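Nitrite reductase (Hyphomicrobium denitrificans, PDB 2DV6) probably catalyses the reduction of nitrite to nitric oxide with electrons from cytochrome c, using bound copper ions, as part of denitrification. Local coordinates at residues 141-146 against 171-176; 35-40 against 51-56; 364-369 against 401-406. All coordinates share one frame; numbering follows the deposited sequence.

Interaction 1 (141-146 against 171-176)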
loop_
_atom_site.group_PDB
_atom_site.type_symbol
_atom_site.label_atom_id
_atom_site.label_comp_id
_atom_site.label_asym_id
_atom_site.label_seq_id
_atom_site.Cartn_x
_atom_site.Cartn_y
_atom_site.Cartn_z
ATOM N N SER A 141 18.422 -30.810 9.012
ATOM C CA SER A 141 18.404 -31.868 8.041
ATOM C C SER A 141 19.463 -31.747 6.968
ATOM O O SER A 141 19.400 -32.485 5.992
ATOM C CB SER A 141 17.036 -31.927 7.362
ATOM O OG SER A 141 16.792 -30.682 6.754
ATOM N N GLY A 142 20.433 -30.848 7.118
ATOM C CA GLY A 142 21.436 -30.642 6.070
ATOM C C GLY A 142 22.745 -31.335 6.375
ATOM O O GLY A 142 23.015 -31.666 7.521
ATOM N N ALA A 143 23.575 -31.555 5.355
ATOM C CA ALA A 143 24.906 -32.145 5.582
ATOM C C ALA A 143 25.835 -31.103 6.200
ATOM O O ALA A 143 25.626 -29.907 6.029
ATOM C CB ALA A 143 25.482 -32.654 4.308
ATOM N N ASP A 144 26.843 -31.564 6.933
ATOM C CA ASP A 144 27.898 -30.686 7.425
ATOM C C ASP A 144 28.813 -30.343 6.255
ATOM O O ASP A 144 29.456 -31.216 5.690
ATOM C CB ASP A 144 28.675 -31.355 8.551
ATOM C CG ASP A 144 29.845 -30.513 9.046
ATOM O OD1 ASP A 144 29.902 -29.271 8.822
ATOM O OD2 ASP A 144 30.719 -31.106 9.708
ATOM N N ILE A 145 28.822 -29.075 5.862
ATOM C CA ILE A 145 29.636 -28.632 4.719
ATOM C C ILE A 145 30.827 -27.785 5.174
ATOM O O ILE A 145 31.457 -27.112 4.372
ATOM C CB ILE A 145 28.759 -27.902 3.620
ATOM C CG1 ILE A 145 27.912 -26.758 4.212
ATOM C CG2 ILE A 145 27.874 -28.937 2.879
ATOM C CD1 ILE A 145 28.739 -25.712 4.986
ATOM N N THR A 146 31.160 -27.825 6.464
ATOM C CA THR A 146 32.192 -26.946 6.986
ATOM C C THR A 146 33.566 -27.562 6.790
ATOM O O THR A 146 33.738 -28.764 6.907
ATOM C CB THR A 146 32.013 -26.667 8.495
ATOM O OG1 THR A 146 32.026 -27.923 9.207
ATOM C CG2 THR A 146 30.664 -25.922 8.769
ATOM N N VAL A 171 30.324 -30.654 -6.208
ATOM C CA VAL A 171 29.083 -31.246 -5.722
ATOM C C VAL A 171 28.116 -30.197 -5.168
ATOM O O VAL A 171 28.511 -29.355 -4.374
ATOM C CB VAL A 171 29.308 -32.514 -4.743
ATOM C CG1 VAL A 171 30.718 -32.742 -4.411
ATOM C CG2 VAL A 171 28.513 -32.443 -3.482
ATOM N N GLU A 172 26.856 -30.298 -5.603
ATOM C CA GLU A 172 25.732 -29.531 -5.084
ATOM C C GLU A 172 25.022 -30.350 -3.998
ATOM O O GLU A 172 24.606 -31.477 -4.226
ATOM C CB GLU A 172 24.775 -29.136 -6.226
ATOM C CG GLU A 172 25.536 -28.488 -7.433
ATOM C CD GLU A 172 24.706 -28.400 -8.709
ATOM O OE1 GLU A 172 25.247 -27.954 -9.727
ATOM O OE2 GLU A 172 23.506 -28.750 -8.706
ATOM N N VAL A 173 24.905 -29.780 -2.798
ATOM C CA VAL A 173 24.463 -30.545 -1.662
ATOM C C VAL A 173 23.626 -29.663 -0.725
ATOM O O VAL A 173 23.956 -28.495 -0.494
ATOM C CB VAL A 173 25.699 -31.142 -0.905
ATOM C CG1 VAL A 173 26.679 -30.065 -0.481
ATOM C CG2 VAL A 173 25.271 -31.971 0.284
ATOM N N LYS A 174 22.549 -30.219 -0.193
ATOM C CA LYS A 174 21.810 -29.548 0.874
ATOM C C LYS A 174 22.656 -29.543 2.137
ATOM O O LYS A 174 22.910 -30.603 2.710
ATOM C CB LYS A 174 20.476 -30.250 1.130
ATOM C CG LYS A 174 19.663 -29.638 2.291
ATOM C CD LYS A 174 18.550 -30.609 2.629
ATOM C CE LYS A 174 17.598 -30.030 3.630
ATOM N NZ LYS A 174 16.400 -30.921 3.684
ATOM N N GLY A 175 23.085 -28.355 2.560
ATOM C CA GLY A 175 23.974 -28.216 3.692
ATOM C C GLY A 175 23.350 -27.501 4.879
ATOM O O GLY A 175 22.368 -26.729 4.730
ATOM N N GLN A 176 23.938 -27.723 6.062
ATOM C CA GLN A 176 23.553 -26.982 7.251
ATOM C C GLN A 176 24.134 -25.559 7.208
ATOM O O GLN A 176 25.377 -25.375 7.155
ATOM C CB GLN A 176 24.046 -27.665 8.528
ATOM C CG GLN A 176 23.643 -26.896 9.804
ATOM C CD GLN A 176 23.865 -27.721 11.057
ATOM O OE1 GLN A 176 24.669 -27.347 11.924
ATOM N NE2 GLN A 176 23.180 -28.867 11.143
HETATM O O HOH W 1 27.428 -27.196 7.612
#
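The backbones of G142, A143, G175 and Q176 meet steeply, the two touching runs lying 104° apart, and join at a single bridge between A143 and G175. A143 N gives its hydrogen to K174 O at 2.9 Å, nearly straight at 171°. A143 O takes one from Q176 N at 2.8 Å. G175 CA adds a CH...O contact to A143 O at 3.3 Å. With no side chain on either, G142 and G175 pack backbone to backbone, CA to CA 4.2 Å.

The crossing ties a loop to a cupredoxin strand. Segment 141-146 belongs to the linker that leaves the N-terminal copper domain after strand 125-131. Strand 163-178 opens the next copper domain, and strand 181-188 pairs with this same stretch, V173 with Y185 and G175 with Y183. Within strand 163-178, E172 accepts from H219 NE2 and so probably helps to orient that copper ligand.

On the side-chain level, I145 lays CG2 against V173 CG1 at 3.7 Å. V173 has CG1 between its backbone N and carbonyl carbon (chi1 56°). This leaves CG2 to face A143 CB. At the outer end K174 runs out fully extended. Its NZ donates to S141 OG at 3.1 Å, and E310 is a weak, long ionic partner of the same NZ. The Q176 amide nitrogen turns to S140 OG. A water takes the I145 N hydrogen and donates to Q176 O at 2.8 Å, while S331 OG also bonds Q176 O. D144 OD1 closes an Asx turn, accepting from T146 N, which lies above the carboxylate plane.

Interaction 2 (35-40 against 51-56)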
loop_
_atom_site.group_PDB
_atom_site.type_symbol
_atom_site.label_atom_id
_atom_site.label_comp_id
_atom_site.label_asym_id
_atom_site.label_seq_id
_atom_site.Cartn_x
_atom_site.Cartn_y
_atom_site.Cartn_z
ATOM N N ILE A 35 0.751 -4.670 18.594
ATOM C CA ILE A 35 -0.559 -5.058 19.060
ATOM C C ILE A 35 -0.830 -6.391 18.413
ATOM O O ILE A 35 -0.815 -6.512 17.178
ATOM C CB ILE A 35 -1.665 -4.084 18.620
ATOM C CG1 ILE A 35 -1.324 -2.614 18.963
ATOM C CG2 ILE A 35 -3.007 -4.516 19.200
ATOM C CD1 ILE A 35 -1.069 -2.297 20.447
ATOM N N ALA A 36 -1.023 -7.413 19.233
ATOM C CA ALA A 36 -1.328 -8.718 18.695
ATOM C C ALA A 36 -2.135 -9.463 19.709
ATOM O O ALA A 36 -2.048 -9.183 20.913
ATOM C CB ALA A 36 -0.071 -9.477 18.339
ATOM N N GLU A 37 -2.944 -10.396 19.216
ATOM C CA GLU A 37 -3.947 -11.095 20.025
ATOM C C GLU A 37 -4.744 -10.197 20.951
ATOM O O GLU A 37 -5.115 -10.635 22.041
ATOM C CB GLU A 37 -3.298 -12.184 20.866
ATOM C CG GLU A 37 -2.543 -13.270 20.104
ATOM C CD GLU A 37 -1.799 -14.194 21.079
ATOM O OE1 GLU A 37 -2.212 -14.260 22.276
ATOM O OE2 GLU A 37 -0.806 -14.838 20.664
ATOM N N GLY A 38 -5.000 -8.950 20.547
ATOM C CA GLY A 38 -5.868 -8.030 21.341
ATOM C C GLY A 38 -5.207 -7.181 22.425
ATOM O O GLY A 38 -5.894 -6.475 23.192
ATOM N N ARG A 39 -3.877 -7.227 22.503
ATOM C CA ARG A 39 -3.125 -6.542 23.581
ATOM C C ARG A 39 -1.878 -5.904 22.990
ATOM O O ARG A 39 -1.455 -6.247 21.888
ATOM C CB ARG A 39 -2.655 -7.555 24.647
ATOM C CG ARG A 39 -3.762 -8.257 25.434
ATOM C CD ARG A 39 -3.379 -9.711 25.697
ATOM N NE ARG A 39 -2.338 -9.790 26.705
ATOM C CZ ARG A 39 -1.349 -10.684 26.731
ATOM N NH1 ARG A 39 -1.227 -11.616 25.779
ATOM N NH2 ARG A 39 -0.463 -10.627 27.727
ATOM N N MET A 40 -1.266 -5.023 23.766
ATOM C CA MET A 40 0.062 -4.489 23.492
ATOM C C MET A 40 1.064 -5.471 24.050
ATOM O O MET A 40 1.033 -5.786 25.239
ATOM C CB MET A 40 0.225 -3.129 24.167
ATOM C CG MET A 40 1.453 -2.334 23.704
ATOM S SD MET A 40 1.452 -0.701 24.516
ATOM C CE MET A 40 0.889 0.215 23.102
ATOM N N HIS A 51 7.518 -14.723 15.342
ATOM C CA HIS A 51 6.079 -14.388 15.389
ATOM C C HIS A 51 5.332 -14.835 16.645
ATOM O O HIS A 51 4.081 -14.809 16.685
ATOM C CB HIS A 51 5.312 -14.863 14.125
ATOM C CG HIS A 51 5.661 -14.084 12.901
ATOM N ND1 HIS A 51 5.066 -12.875 12.597
ATOM C CD2 HIS A 51 6.594 -14.300 11.940
ATOM C CE1 HIS A 51 5.608 -12.388 11.492
ATOM N NE2 HIS A 51 6.529 -13.237 11.070
ATOM N N LYS A 52 6.071 -15.234 17.671
ATOM C CA LYS A 52 5.438 -15.628 18.913
ATOM C C LYS A 52 5.194 -14.400 19.809
ATOM O O LYS A 52 6.059 -13.536 19.932
ATOM C CB LYS A 52 6.270 -16.709 19.615
ATOM C CG LYS A 52 6.373 -18.013 18.816
ATOM C CD LYS A 52 6.829 -19.118 19.731
ATOM C CE LYS A 52 6.909 -20.427 18.990
ATOM N NZ LYS A 52 8.175 -21.102 19.405
ATOM N N ILE A 53 3.993 -14.316 20.383
ATOM C CA ILE A 53 3.596 -13.208 21.282
ATOM C C ILE A 53 4.264 -13.449 22.634
ATOM O O ILE A 53 4.213 -14.564 23.149
ATOM C CB ILE A 53 2.050 -13.151 21.492
ATOM C CG1 ILE A 53 1.270 -12.914 20.181
ATOM C CG2 ILE A 53 1.639 -12.125 22.571
ATOM C CD1 ILE A 53 1.955 -12.197 19.072
ATOM N N ASN A 54 4.927 -12.428 23.175
ATOM C CA ASN A 54 5.592 -12.516 24.484
ATOM C C ASN A 54 6.388 -13.818 24.662
ATOM O O ASN A 54 6.130 -14.569 25.606
ATOM C CB ASN A 54 4.553 -12.362 25.613
ATOM C CG ASN A 54 3.918 -10.968 25.642
ATOM O OD1 ASN A 54 2.723 -10.821 25.958
ATOM N ND2 ASN A 54 4.712 -9.938 25.313
ATOM N N PRO A 55 7.319 -14.111 23.723
ATOM C CA PRO A 55 7.971 -15.428 23.756
ATOM C C PRO A 55 8.831 -15.689 25.004
ATOM O O PRO A 55 9.479 -14.772 25.578
ATOM C CB PRO A 55 8.859 -15.422 22.502
ATOM C CG PRO A 55 9.063 -14.012 22.169
ATOM C CD PRO A 55 7.783 -13.301 22.577
ATOM N N THR A 56 8.816 -16.948 25.415
ATOM C CA THR A 56 9.742 -17.425 26.420
ATOM C C THR A 56 11.109 -17.515 25.764
ATOM O O THR A 56 11.270 -18.127 24.696
ATOM C CB THR A 56 9.285 -18.751 27.020
ATOM O OG1 THR A 56 7.973 -18.559 27.575
ATOM C CG2 THR A 56 10.256 -19.208 28.155
#
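I53 reaches across to A36 with its outermost carbon. I53 CD1 meets A36 CB at 3.5 Å, tighter than usual for two carbons, though the tightness may reflect how the isoleucine is modelled. Both CB atoms face the opposite segment. I53 holds CG1 beside its own backbone N and opposite its carbonyl carbon (chi1 -61°), which sends CG1 toward the hairpin. Its chi2 (-27°) is near eclipsed, so the exact place of CD1 is less sure. V41 touches A36, I53 and N54 as well.

Two charged side chains flank the isoleucine. E37 extends toward I53 from the opposite direction. Its carboxylate is modelled too close to the isoleucine, so the detail of that approach is doubtful. R39 is bent at chi2 and chi3. Its NH1 lies 4.3 Å from I53 CG2, a loose contact. The same guanidinium crosses the N54 side chain obliquely, with the two flat groups 72° apart.

The backbone bonds lie within each neighbourhood and not across the contact. A36 to R39 form a type I' turn, the tight connection of a two-residue beta hairpin. A36 N donates to R39 O at 2.9 Å and R39 N to A36 O at 3.1 Å. On the other side, N54 bonds to Y42, and H51 and K52 to G44. This fixes the loop beside strand 39-45 of the N-terminal cupredoxin domain, whose copper lies about 10 Å from the N54 side chain. M40 packs on M40 of a second subunit.

No hydrogen bond joins the segments; the hairpin tip and the loop meet by van der Waals contact, while their places are set by the backbone pairing around them.

Interaction 3 (364-369 against 401-406). With K (potassium ion), chain J.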
loop_
_atom_site.group_PDB
_atom_site.type_symbol
_atom_site.label_atom_id
_atom_site.label_comp_id
_atom_site.label_asym_id
_atom_site.label_seq_id
_atom_site.Cartn_x
_atom_site.Cartn_y
_atom_site.Cartn_z
ATOM N N PHE A 364 40.267 -8.341 8.854
ATOM C CA PHE A 364 40.482 -9.549 9.617
ATOM C C PHE A 364 41.249 -9.220 10.905
ATOM O O PHE A 364 42.261 -8.528 10.869
ATOM C CB PHE A 364 41.241 -10.584 8.793
ATOM C CG PHE A 364 41.452 -11.886 9.526
ATOM C CD1 PHE A 364 40.348 -12.666 9.912
ATOM C CD2 PHE A 364 42.746 -12.338 9.810
ATOM C CE1 PHE A 364 40.509 -13.873 10.582
ATOM C CE2 PHE A 364 42.939 -13.568 10.477
ATOM C CZ PHE A 364 41.818 -14.343 10.863
ATOM N N HIS A 365 40.743 -9.685 12.032
ATOM C CA HIS A 365 41.342 -9.323 13.326
ATOM C C HIS A 365 41.225 -10.512 14.276
ATOM O O HIS A 365 40.202 -11.197 14.256
ATOM C CB HIS A 365 40.593 -8.102 13.894
ATOM C CG HIS A 365 41.009 -7.717 15.288
ATOM N ND1 HIS A 365 42.240 -7.173 15.577
ATOM C CD2 HIS A 365 40.365 -7.828 16.472
ATOM C CE1 HIS A 365 42.327 -6.942 16.874
ATOM N NE2 HIS A 365 41.194 -7.316 17.436
ATOM N N VAL A 366 42.247 -10.786 15.094
ATOM C CA VAL A 366 42.069 -11.814 16.165
ATOM C C VAL A 366 42.012 -11.084 17.514
ATOM O O VAL A 366 42.990 -10.487 17.952
ATOM C CB VAL A 366 43.203 -12.901 16.158
ATOM C CG1 VAL A 366 43.061 -13.822 17.357
ATOM C CG2 VAL A 366 43.179 -13.704 14.820
ATOM N N ILE A 367 40.853 -11.053 18.131
ATOM C CA ILE A 367 40.679 -10.272 19.358
ATOM C C ILE A 367 41.557 -10.902 20.447
ATOM O O ILE A 367 41.499 -12.131 20.644
ATOM C CB ILE A 367 39.190 -10.335 19.814
ATOM C CG1 ILE A 367 38.266 -9.770 18.731
ATOM C CG2 ILE A 367 38.976 -9.649 21.171
ATOM C CD1 ILE A 367 36.783 -9.776 19.130
ATOM N N GLY A 368 42.360 -10.081 21.125
ATOM C CA GLY A 368 43.216 -10.532 22.227
ATOM C C GLY A 368 44.618 -10.877 21.773
ATOM O O GLY A 368 45.470 -11.237 22.596
ATOM N N GLU A 369 44.871 -10.779 20.461
ATOM C CA GLU A 369 46.207 -11.033 19.941
ATOM C C GLU A 369 46.580 -9.995 18.880
ATOM O O GLU A 369 45.743 -9.180 18.494
ATOM C CB GLU A 369 46.312 -12.470 19.380
ATOM C CG GLU A 369 47.040 -13.442 20.284
ATOM C CD GLU A 369 48.513 -13.079 20.480
ATOM O OE1 GLU A 369 49.186 -13.685 21.348
ATOM O OE2 GLU A 369 49.035 -12.171 19.787
ATOM N N VAL A 401 48.873 -14.571 8.123
ATOM C CA VAL A 401 49.242 -13.893 9.376
ATOM C C VAL A 401 49.910 -14.925 10.279
ATOM O O VAL A 401 49.478 -16.093 10.301
ATOM C CB VAL A 401 48.035 -13.174 10.048
ATOM C CG1 VAL A 401 47.447 -12.079 9.094
ATOM C CG2 VAL A 401 46.960 -14.161 10.477
ATOM N N ASP A 402 50.989 -14.522 10.951
ATOM C CA ASP A 402 51.720 -15.378 11.915
ATOM C C ASP A 402 51.735 -14.599 13.218
ATOM O O ASP A 402 51.921 -13.384 13.199
ATOM C CB ASP A 402 53.208 -15.589 11.542
ATOM C CG ASP A 402 53.417 -16.387 10.250
ATOM O OD1 ASP A 402 54.565 -16.381 9.722
ATOM O OD2 ASP A 402 52.445 -17.002 9.735
ATOM N N PHE A 403 51.596 -15.301 14.343
ATOM C CA PHE A 403 51.788 -14.698 15.643
ATOM C C PHE A 403 52.102 -15.758 16.692
ATOM O O PHE A 403 51.602 -16.885 16.648
ATOM C CB PHE A 403 50.562 -13.899 16.072
ATOM C CG PHE A 403 49.276 -14.637 15.924
ATOM C CD1 PHE A 403 48.628 -15.147 17.040
ATOM C CD2 PHE A 403 48.679 -14.797 14.655
ATOM C CE1 PHE A 403 47.425 -15.806 16.924
ATOM C CE2 PHE A 403 47.478 -15.448 14.517
ATOM C CZ PHE A 403 46.838 -15.954 15.660
ATOM N N LYS A 404 52.951 -15.368 17.631
ATOM C CA LYS A 404 53.219 -16.181 18.798
ATOM C C LYS A 404 52.111 -15.970 19.817
ATOM O O LYS A 404 51.741 -14.836 20.126
ATOM C CB LYS A 404 54.594 -15.838 19.399
ATOM C CG LYS A 404 54.844 -16.609 20.687
ATOM C CD LYS A 404 56.253 -16.462 21.174
ATOM C CE LYS A 404 56.366 -17.019 22.603
ATOM N NZ LYS A 404 57.751 -17.509 22.847
ATOM N N ILE A 405 51.567 -17.067 20.319
ATOM C CA ILE A 405 50.583 -17.006 21.385
ATOM C C ILE A 405 51.245 -16.984 22.773
ATOM O O ILE A 405 51.659 -18.013 23.275
ATOM C CB ILE A 405 49.594 -18.170 21.250
ATOM C CG1 ILE A 405 48.888 -18.086 19.885
ATOM C CG2 ILE A 405 48.574 -18.153 22.391
ATOM C CD1 ILE A 405 48.176 -19.365 19.514
ATOM N N ASP A 406 51.336 -15.810 23.389
ATOM C CA ASP A 406 52.095 -15.659 24.635
ATOM C C ASP A 406 51.385 -16.222 25.854
ATOM O O ASP A 406 52.022 -16.582 26.829
ATOM C CB ASP A 406 52.425 -14.187 24.911
ATOM C CG ASP A 406 52.892 -13.463 23.681
ATOM O OD1 ASP A 406 54.112 -13.271 23.490
ATOM O OD2 ASP A 406 52.009 -13.100 22.883
HETATM K K K J . 51.386 -12.542 20.635
HETATM O O HOH W 2 53.681 -12.264 20.662
HETATM O O HOH W 3 50.965 -10.218 21.400
HETATM O O HOH W 4 51.658 -11.450 18.521
#
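E369 points its CB toward strand 397-404, and its side chain ends on a potassium ion shared with K404 and D406. From CB the chain leads to CG, which lies 4.0 Å from F403 CD1. The approach to the ring is oblique. CD stays as near the ring, 4.0 Å from F403 CD1, and the bend at chi2 (-65°) brings the carboxylate onto the potassium. The carboxylate plane makes 37° with the phenyl ring. Both oxygens grip the metal, E369 OE1 at 2.6 Å and E369 OE2 at 2.5 Å from the potassium.

OE1 also lies close to two other oxygens, K404 O at 3.1 Å and D406 OD2 at 3.3 Å. These are not hydrogen bonds. The cation draws the three oxygens together and probably offsets the repulsion between the two carboxylates. K404 O and D406 OD2 each bind potassium at 2.4 Å. Three waters bring the number of ligand atoms to seven, and one of them gives D406 OD1 a weak hydrogen bond. K404 takes part through its backbone; its CB points away.

A type II turn from V366 to E369 brings the glutamate here, closed by E369 N to V366 O. Behind it, V366 CG2 approaches F403 CZ loosely. V401 CG2 meets F364 CE2 at the ring edge and near its plane.

The contact bridges the two sheets of the C-terminal cupredoxin sandwich. Strand 362-367 lies between 409-415 and 390-393, and strand 397-404 between 348-357 and 371-374. T227 of a third subunit packs on E369 and D406, and H224 of that subunit, at a copper-binding position, stacks on H365.

The three contacts follow one another along the chain; none nests in or crosses another. Interaction 2 comes first and closes a short loop inside the N-terminal cupredoxin domain, bringing the turn before strand 39-45 near the loop that follows it. Interaction 1 closes next, fastening the linker after strand 125-131 to strand 163-178 of the following domain. Interaction 3 closes last, around the strands between 362-367 and 397-404, and joins the two sheets of the C-terminal domain. Centres of interactions 2 and 3 are about 45 Å apart, on opposite sides of the chain's centre. Interaction 1 is about 35 Å from interaction 2 and about 31 Å from interaction 3, centre to centre.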